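Local coordinates for NAD nucleotidase (Haemophilus influenzae, PDB 3ZTV), which hydrolyses NAD to adenosine and nicotinamide riboside in the periplasm, acting as both pyrophosphatase and 5'-nucleotidase, with highest activity on AMP, at residues Asp20-His28 with Ala71-Thr79; Val421-Leu430 with Asp545-Lys554. One frame throughout, in Å; residues are numbered along the deposited sequence.

Contact 1 of 2, residues Asp20-His28 with Ala71-Thr79. With ZN (zinc ion), chain C.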
# COMPACT_ATOMS: atom_id res chain seq x y z
N ASP A 20 -18.21 15.90 -10.36
CA ASP A 20 -17.49 17.17 -10.21
C ASP A 20 -18.36 18.38 -10.56
O ASP A 20 -17.93 19.33 -11.24
CB ASP A 20 -16.21 17.17 -11.04
CG ASP A 20 -15.19 16.17 -10.53
OD1 ASP A 20 -14.41 16.50 -9.61
OD2 ASP A 20 -15.17 15.03 -11.04
N HIS A 21 -19.60 18.37 -10.10
CA HIS A 21 -20.44 19.54 -10.35
C HIS A 21 -20.01 20.78 -9.55
O HIS A 21 -20.29 21.90 -9.98
CB HIS A 21 -21.96 19.24 -10.28
CG HIS A 21 -22.59 19.34 -8.93
ND1 HIS A 21 -22.77 18.24 -8.11
CD2 HIS A 21 -23.17 20.39 -8.29
CE1 HIS A 21 -23.40 18.62 -7.01
NE2 HIS A 21 -23.66 19.91 -7.10
N HIS A 22 -19.29 20.59 -8.45
CA HIS A 22 -18.64 21.70 -7.73
C HIS A 22 -19.59 22.88 -7.46
O HIS A 22 -19.24 24.04 -7.67
CB HIS A 22 -17.41 22.17 -8.51
CG HIS A 22 -16.21 21.28 -8.33
ND1 HIS A 22 -15.42 21.31 -7.20
CD2 HIS A 22 -15.64 20.38 -9.16
CE1 HIS A 22 -14.43 20.43 -7.33
NE2 HIS A 22 -14.53 19.87 -8.53
N SER A 23 -20.80 22.56 -7.04
CA SER A 23 -21.78 23.57 -6.65
C SER A 23 -22.23 24.48 -7.80
O SER A 23 -22.77 25.57 -7.54
CB SER A 23 -21.27 24.40 -5.46
OG SER A 23 -21.04 23.56 -4.33
N TYR A 24 -22.05 24.03 -9.04
CA TYR A 24 -22.55 24.78 -10.20
C TYR A 24 -24.03 24.48 -10.41
O TYR A 24 -24.41 23.64 -11.25
CB TYR A 24 -21.75 24.45 -11.47
CG TYR A 24 -20.47 25.25 -11.58
CD1 TYR A 24 -19.39 24.99 -10.75
CD2 TYR A 24 -20.35 26.27 -12.51
CE1 TYR A 24 -18.22 25.72 -10.84
CE2 TYR A 24 -19.19 27.01 -12.62
CZ TYR A 24 -18.12 26.73 -11.78
OH TYR A 24 -16.97 27.47 -11.90
N LEU A 25 -24.87 25.15 -9.65
CA LEU A 25 -26.31 24.94 -9.78
C LEU A 25 -26.89 25.61 -11.02
O LEU A 25 -27.87 25.13 -11.60
CB LEU A 25 -27.05 25.42 -8.53
CG LEU A 25 -27.26 24.38 -7.43
CD1 LEU A 25 -25.96 23.73 -7.00
CD2 LEU A 25 -27.98 25.00 -6.24
N GLU A 26 -26.28 26.72 -11.43
CA GLU A 26 -26.74 27.46 -12.60
C GLU A 26 -25.87 27.10 -13.79
O GLU A 26 -24.78 26.57 -13.62
CB GLU A 26 -26.66 28.97 -12.34
CG GLU A 26 -27.59 29.49 -11.25
CD GLU A 26 -27.59 31.01 -11.15
OE1 GLU A 26 -27.79 31.68 -12.19
OE2 GLU A 26 -27.40 31.54 -10.04
N PRO A 27 -26.35 27.40 -15.01
CA PRO A 27 -25.53 27.24 -16.21
C PRO A 27 -24.29 28.13 -16.15
O PRO A 27 -24.23 29.06 -15.33
CB PRO A 27 -26.46 27.70 -17.35
CG PRO A 27 -27.84 27.53 -16.79
CD PRO A 27 -27.70 27.89 -15.34
N HIS A 28 -23.30 27.85 -17.00
CA HIS A 28 -22.16 28.75 -17.15
C HIS A 28 -21.79 28.88 -18.63
O HIS A 28 -22.21 28.08 -19.46
CB HIS A 28 -20.97 28.30 -16.28
CG HIS A 28 -20.36 27.01 -16.72
ND1 HIS A 28 -20.90 25.78 -16.41
CD2 HIS A 28 -19.23 26.75 -17.42
CE1 HIS A 28 -20.15 24.82 -16.92
NE2 HIS A 28 -19.12 25.39 -17.54
N ALA A 71 -19.32 16.99 -5.30
CA ALA A 71 -20.58 17.71 -5.34
C ALA A 71 -20.38 19.14 -4.88
O ALA A 71 -21.00 20.05 -5.42
CB ALA A 71 -21.59 17.01 -4.45
N ILE A 72 -19.50 19.35 -3.89
CA ILE A 72 -19.40 20.66 -3.23
C ILE A 72 -18.12 21.43 -3.49
O ILE A 72 -17.07 20.83 -3.80
CB ILE A 72 -19.62 20.55 -1.70
CG1 ILE A 72 -18.61 19.59 -1.05
CG2 ILE A 72 -21.06 20.14 -1.40
CD1 ILE A 72 -18.57 19.73 0.47
N THR A 73 -18.24 22.75 -3.37
CA THR A 73 -17.18 23.77 -3.47
C THR A 73 -16.96 24.20 -4.90
O THR A 73 -16.85 23.36 -5.81
CB THR A 73 -15.82 23.41 -2.79
OG1 THR A 73 -15.04 22.56 -3.65
CG2 THR A 73 -16.02 22.77 -1.43
N GLY A 74 -16.93 25.51 -5.12
CA GLY A 74 -16.65 26.07 -6.42
C GLY A 74 -17.45 27.33 -6.73
O GLY A 74 -17.09 28.06 -7.65
N THR A 75 -18.54 27.55 -6.00
CA THR A 75 -19.38 28.74 -6.17
C THR A 75 -19.97 29.14 -4.83
O THR A 75 -19.87 28.40 -3.84
CB THR A 75 -20.57 28.50 -7.12
OG1 THR A 75 -21.58 27.78 -6.40
CG2 THR A 75 -20.16 27.74 -8.39
N LEU A 76 -20.63 30.31 -4.79
CA LEU A 76 -21.30 30.76 -3.57
C LEU A 76 -22.46 29.86 -3.16
O LEU A 76 -22.95 29.94 -2.03
CB LEU A 76 -21.77 32.21 -3.69
CG LEU A 76 -20.69 33.29 -3.66
CD1 LEU A 76 -21.33 34.66 -3.88
CD2 LEU A 76 -19.94 33.28 -2.35
N TYR A 77 -22.92 28.99 -4.06
CA TYR A 77 -23.97 28.04 -3.68
C TYR A 77 -23.48 27.05 -2.62
O TYR A 77 -24.28 26.51 -1.86
CB TYR A 77 -24.53 27.30 -4.90
CG TYR A 77 -25.53 28.12 -5.69
CD1 TYR A 77 -26.81 28.36 -5.18
CD2 TYR A 77 -25.21 28.64 -6.93
CE1 TYR A 77 -27.73 29.11 -5.90
CE2 TYR A 77 -26.13 29.40 -7.65
CZ TYR A 77 -27.40 29.62 -7.13
OH TYR A 77 -28.33 30.37 -7.83
N PHE A 78 -22.17 26.81 -2.57
CA PHE A 78 -21.62 26.07 -1.45
C PHE A 78 -21.42 26.97 -0.24
O PHE A 78 -21.95 26.70 0.84
CB PHE A 78 -20.29 25.39 -1.75
CG PHE A 78 -19.69 24.77 -0.53
CD1 PHE A 78 -20.31 23.69 0.06
CD2 PHE A 78 -18.61 25.35 0.10
CE1 PHE A 78 -19.81 23.14 1.21
CE2 PHE A 78 -18.10 24.80 1.26
CZ PHE A 78 -18.70 23.70 1.81
N THR A 79 -20.64 28.03 -0.43
CA THR A 79 -20.20 28.90 0.65
C THR A 79 -21.33 29.42 1.52
O THR A 79 -21.22 29.44 2.74
CB THR A 79 -19.44 30.10 0.06
OG1 THR A 79 -18.46 29.61 -0.87
CG2 THR A 79 -18.76 30.91 1.15
ZN ZN C . -13.42 18.16 -9.07
O HOH W 1 -15.38 27.34 -9.72
O HOH W 2 -11.54 17.43 -8.61
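His22 carries CG beside its backbone N (chi1 -79°), and its second torsion (-77°) turns the ring so that ND1 and NE2 serve different partners. His22 ND1 donates to Thr73 O at 2.9 Å, and this oxygen lies in the ring plane. His22 NE2 binds the zinc ion at 2.1 Å. The backbone carbonyl of Thr73 therefore probably fixes the ring's rotation and keeps NE2 on the metal. Asp20 OD1 and a water bind the same zinc, and Asp70 completes the site. Ser23 has OG anti to its carbonyl carbon (chi1 -60°), and there Ser23 OG accepts from Thr73 N at 3.1 Å; its stronger partner is Asp86, which also bonds His21 NE2. Ser23 N donates to Ala71 O, which also lies over one face of the His21 ring. Ser23 O takes the hydroxyl of Thr75, with OG1 at 2.8 Å and well above the carbonyl plane. Thr75 OG1 in turn accepts from Tyr77 N as the N-cap of helix 76-79. One hydroxyl thus ties the 20-28 loop to the helix start. The methyl CG2 of Thr75 sits over a face of the Tyr24 ring, 3.8 Å from its centroid. A water bridges Tyr24 OH and Gly74 O. Farther along, Leu25 CB lies over the centre of the Tyr77 ring. Tyr77 OH donates to Glu26 OE2 at 2.7 Å on the anti side, tilted from the carboxylate plane. The contact joins the metal-binding loop after strand 11-18 to the loop that follows strand 63-67. Helix 84-93 packs against Leu25 and Ala71, helix 337-353 against Tyr77, with its Lys347 in a salt bridge to Glu26 OE1, and helix 545-555 against Leu76 and Thr79.

Contact 2 of 2, residues Val421-Leu430 with Asp545-Lys554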
# COMPACT_ATOMS: atom_id res chain seq x y z
N VAL A 421 -15.94 43.93 4.39
CA VAL A 421 -15.79 43.11 3.18
C VAL A 421 -16.91 42.09 3.14
O VAL A 421 -17.05 41.28 4.06
CB VAL A 421 -14.44 42.36 3.16
CG1 VAL A 421 -14.32 41.51 1.91
CG2 VAL A 421 -13.28 43.34 3.25
N THR A 422 -17.71 42.12 2.08
CA THR A 422 -18.80 41.16 1.91
C THR A 422 -18.37 40.03 0.96
O THR A 422 -17.33 40.12 0.31
CB THR A 422 -20.06 41.85 1.32
OG1 THR A 422 -19.82 42.20 -0.04
CG2 THR A 422 -20.41 43.10 2.13
N PHE A 423 -19.20 39.00 0.86
CA PHE A 423 -18.94 37.93 -0.10
C PHE A 423 -18.88 38.47 -1.52
O PHE A 423 -18.00 38.11 -2.30
CB PHE A 423 -20.00 36.83 0.01
CG PHE A 423 -20.02 36.15 1.35
CD1 PHE A 423 -20.78 36.67 2.39
CD2 PHE A 423 -19.28 34.99 1.58
CE1 PHE A 423 -20.81 36.06 3.63
CE2 PHE A 423 -19.30 34.37 2.83
CZ PHE A 423 -20.06 34.91 3.86
N ASN A 424 -19.81 39.37 -1.86
CA ASN A 424 -19.81 39.99 -3.19
C ASN A 424 -18.52 40.73 -3.46
O ASN A 424 -18.00 40.71 -4.57
CB ASN A 424 -20.97 40.98 -3.34
CG ASN A 424 -22.30 40.31 -3.56
OD1 ASN A 424 -22.39 39.28 -4.24
ND2 ASN A 424 -23.35 40.89 -3.01
N ASP A 425 -18.02 41.42 -2.43
CA ASP A 425 -16.80 42.19 -2.57
C ASP A 425 -15.61 41.34 -3.03
O ASP A 425 -14.79 41.80 -3.81
CB ASP A 425 -16.44 42.90 -1.26
CG ASP A 425 -17.43 44.00 -0.89
OD1 ASP A 425 -18.16 44.50 -1.77
OD2 ASP A 425 -17.45 44.37 0.29
N ALA A 426 -15.52 40.11 -2.54
CA ALA A 426 -14.43 39.21 -2.95
C ALA A 426 -14.46 38.94 -4.45
O ALA A 426 -13.42 38.92 -5.11
CB ALA A 426 -14.48 37.91 -2.18
N TYR A 427 -15.66 38.73 -4.98
CA TYR A 427 -15.83 38.52 -6.41
C TYR A 427 -15.59 39.80 -7.21
O TYR A 427 -15.29 39.75 -8.40
CB TYR A 427 -17.20 37.91 -6.70
CG TYR A 427 -17.24 36.42 -6.46
CD1 TYR A 427 -17.47 35.90 -5.18
CD2 TYR A 427 -17.05 35.52 -7.50
CE1 TYR A 427 -17.50 34.53 -4.97
CE2 TYR A 427 -17.08 34.16 -7.29
CZ TYR A 427 -17.31 33.67 -6.03
OH TYR A 427 -17.34 32.31 -5.84
N THR A 428 -15.72 40.95 -6.55
CA THR A 428 -15.37 42.24 -7.14
C THR A 428 -13.86 42.44 -7.16
O THR A 428 -13.31 42.94 -8.15
CB THR A 428 -16.02 43.40 -6.37
OG1 THR A 428 -17.44 43.29 -6.46
CG2 THR A 428 -15.58 44.75 -6.93
N PHE A 429 -13.19 42.07 -6.07
CA PHE A 429 -11.74 42.17 -5.97
C PHE A 429 -11.07 41.32 -7.05
O PHE A 429 -10.04 41.72 -7.61
CB PHE A 429 -11.25 41.68 -4.60
CG PHE A 429 -11.62 42.56 -3.44
CD1 PHE A 429 -11.92 43.90 -3.63
CD2 PHE A 429 -11.66 42.05 -2.16
CE1 PHE A 429 -12.26 44.71 -2.56
CE2 PHE A 429 -12.00 42.85 -1.09
CZ PHE A 429 -12.30 44.18 -1.29
N LEU A 430 -11.65 40.16 -7.32
CA LEU A 430 -11.02 39.14 -8.16
C LEU A 430 -12.00 38.68 -9.23
O LEU A 430 -12.76 37.73 -9.01
CB LEU A 430 -10.63 37.95 -7.29
CG LEU A 430 -9.62 38.29 -6.19
CD1 LEU A 430 -9.66 37.23 -5.11
CD2 LEU A 430 -8.22 38.45 -6.76
N ASP A 545 -10.24 31.66 -6.80
CA ASP A 545 -9.59 32.81 -6.17
C ASP A 545 -10.47 33.63 -5.23
O ASP A 545 -10.06 33.95 -4.12
CB ASP A 545 -8.88 33.70 -7.20
CG ASP A 545 -9.77 34.13 -8.38
OD1 ASP A 545 -11.00 33.94 -8.33
OD2 ASP A 545 -9.21 34.68 -9.36
N ALA A 546 -11.69 33.95 -5.65
CA ALA A 546 -12.58 34.75 -4.81
C ALA A 546 -12.94 33.98 -3.55
O ALA A 546 -13.07 34.55 -2.46
CB ALA A 546 -13.83 35.16 -5.58
N GLU A 547 -13.12 32.67 -3.70
CA GLU A 547 -13.43 31.82 -2.55
C GLU A 547 -12.25 31.72 -1.57
O GLU A 547 -12.45 31.65 -0.36
CB GLU A 547 -13.90 30.43 -3.01
CG GLU A 547 -15.22 30.46 -3.78
CD GLU A 547 -16.41 30.88 -2.93
OE1 GLU A 547 -16.32 30.80 -1.70
OE2 GLU A 547 -17.45 31.30 -3.51
N SER A 548 -11.02 31.76 -2.09
CA SER A 548 -9.84 31.82 -1.22
C SER A 548 -9.85 33.10 -0.38
O SER A 548 -9.55 33.09 0.82
CB SER A 548 -8.57 31.76 -2.05
OG SER A 548 -8.44 30.52 -2.72
N PHE A 549 -10.21 34.21 -1.02
CA PHE A 549 -10.28 35.48 -0.33
C PHE A 549 -11.33 35.44 0.77
O PHE A 549 -11.08 35.89 1.88
CB PHE A 549 -10.57 36.62 -1.31
CG PHE A 549 -10.27 37.98 -0.73
CD1 PHE A 549 -11.11 38.55 0.20
CD2 PHE A 549 -9.11 38.65 -1.08
CE1 PHE A 549 -10.82 39.79 0.74
CE2 PHE A 549 -8.82 39.88 -0.54
CZ PHE A 549 -9.68 40.45 0.38
N ILE A 550 -12.49 34.87 0.47
CA ILE A 550 -13.53 34.68 1.48
C ILE A 550 -13.05 33.84 2.68
O ILE A 550 -13.28 34.21 3.83
CB ILE A 550 -14.81 34.07 0.86
CG1 ILE A 550 -15.51 35.11 -0.01
CG2 ILE A 550 -15.74 33.54 1.93
CD1 ILE A 550 -16.47 34.50 -1.02
N LYS A 551 -12.37 32.73 2.41
CA LYS A 551 -11.81 31.92 3.51
C LYS A 551 -10.85 32.73 4.38
O LYS A 551 -10.84 32.59 5.61
CB LYS A 551 -11.07 30.71 2.97
CG LYS A 551 -11.93 29.67 2.31
CD LYS A 551 -11.08 28.45 1.98
CE LYS A 551 -11.85 27.45 1.14
NZ LYS A 551 -11.03 26.24 0.85
N PHE A 552 -10.01 33.53 3.74
CA PHE A 552 -9.03 34.33 4.47
C PHE A 552 -9.72 35.29 5.43
O PHE A 552 -9.32 35.42 6.59
CB PHE A 552 -8.12 35.07 3.49
CG PHE A 552 -7.01 35.84 4.16
CD1 PHE A 552 -7.22 37.14 4.58
CD2 PHE A 552 -5.76 35.27 4.35
CE1 PHE A 552 -6.21 37.86 5.20
CE2 PHE A 552 -4.75 35.98 4.96
CZ PHE A 552 -4.97 37.28 5.38
N MET A 553 -10.76 35.97 4.96
CA MET A 553 -11.49 36.89 5.83
C MET A 553 -12.21 36.15 6.96
O MET A 553 -12.34 36.68 8.06
CB MET A 553 -12.46 37.76 5.03
CG MET A 553 -11.80 38.69 4.02
SD MET A 553 -10.56 39.80 4.74
CE MET A 553 -11.47 40.53 6.10
N LYS A 554 -12.70 34.95 6.69
CA LYS A 554 -13.33 34.16 7.74
C LYS A 554 -12.32 33.82 8.84
O LYS A 554 -12.68 33.73 10.01
CB LYS A 554 -13.93 32.87 7.19
CG LYS A 554 -15.19 33.07 6.36
CD LYS A 554 -15.77 31.72 5.96
CE LYS A 554 -17.05 31.87 5.15
NZ LYS A 554 -18.21 32.27 5.99
O HOH W 3 -12.86 35.25 -9.88
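Leu430, Phe549 and Ile550 bury the most surface here. Leu430 follows helix 423-429 and lays CD1 against the first turn of helix 545-554, 3.4 Å from Asp545 O. The same methyl reaches Phe549 CB. A water donates to both Leu430 O and Asp545 OD1 beside this point. Phe549 has CG anti to its backbone N (chi1 -163°), which carries the ring toward helix 423-429. Phe429 turns its edge to the Phe549 face in an offset edge-to-face pair, with centroids 5.1 Å apart and planes at 62°. Val421 CG1 packs on Phe549 CE1. Ile550 splits its branches: CG1 meets Ala426 CB at 3.7 Å, while CG2 touches Phe423 CE2 at 3.8 Å. Ala546 CB stands over the centre of the Tyr427 ring, 3.5 Å from its centroid. Tyr427 OH donates to Glu547 OE2 at 2.5 Å, a short bond that adds a polar link. The axes of 423-429 and 545-554 pass within 8.4 Å, with their N-to-C directions 134° apart, and Ala426 faces Ala546 at this close passage. Thr422 and Asp425 form a capping box at the start of helix 423-429. Two helices of the 5'-nucleotidase C-terminal domain cross here, with Asp545 near Phe432 and bound adenosine.

In the fold
Contact 1 lies in the metallophosphoesterase part of the chain, at the zinc site. Contact 2 lies in the C-terminal part, close to bound adenosine. Their centres are 16 Å apart, yet they touch through helix 76-79. Thr79 OG1 and Glu547 OE1 are 2.6 Å apart, a probable hydrogen bond. Leu76 CG packs on Tyr427 CE1 at 3.7 Å. Contact 2 thus meets the helix that the zinc-side loop holds by its N-terminus. The side chain of Asp545 is about 6 Å from adenosine. The side chain of Tyr24 is about 14 Å from adenosine, and that of Glu547 about 14 Å from a zinc ion. The two contacts therefore reach from the zinc site to the adenosine pocket and meet at helix 76-79.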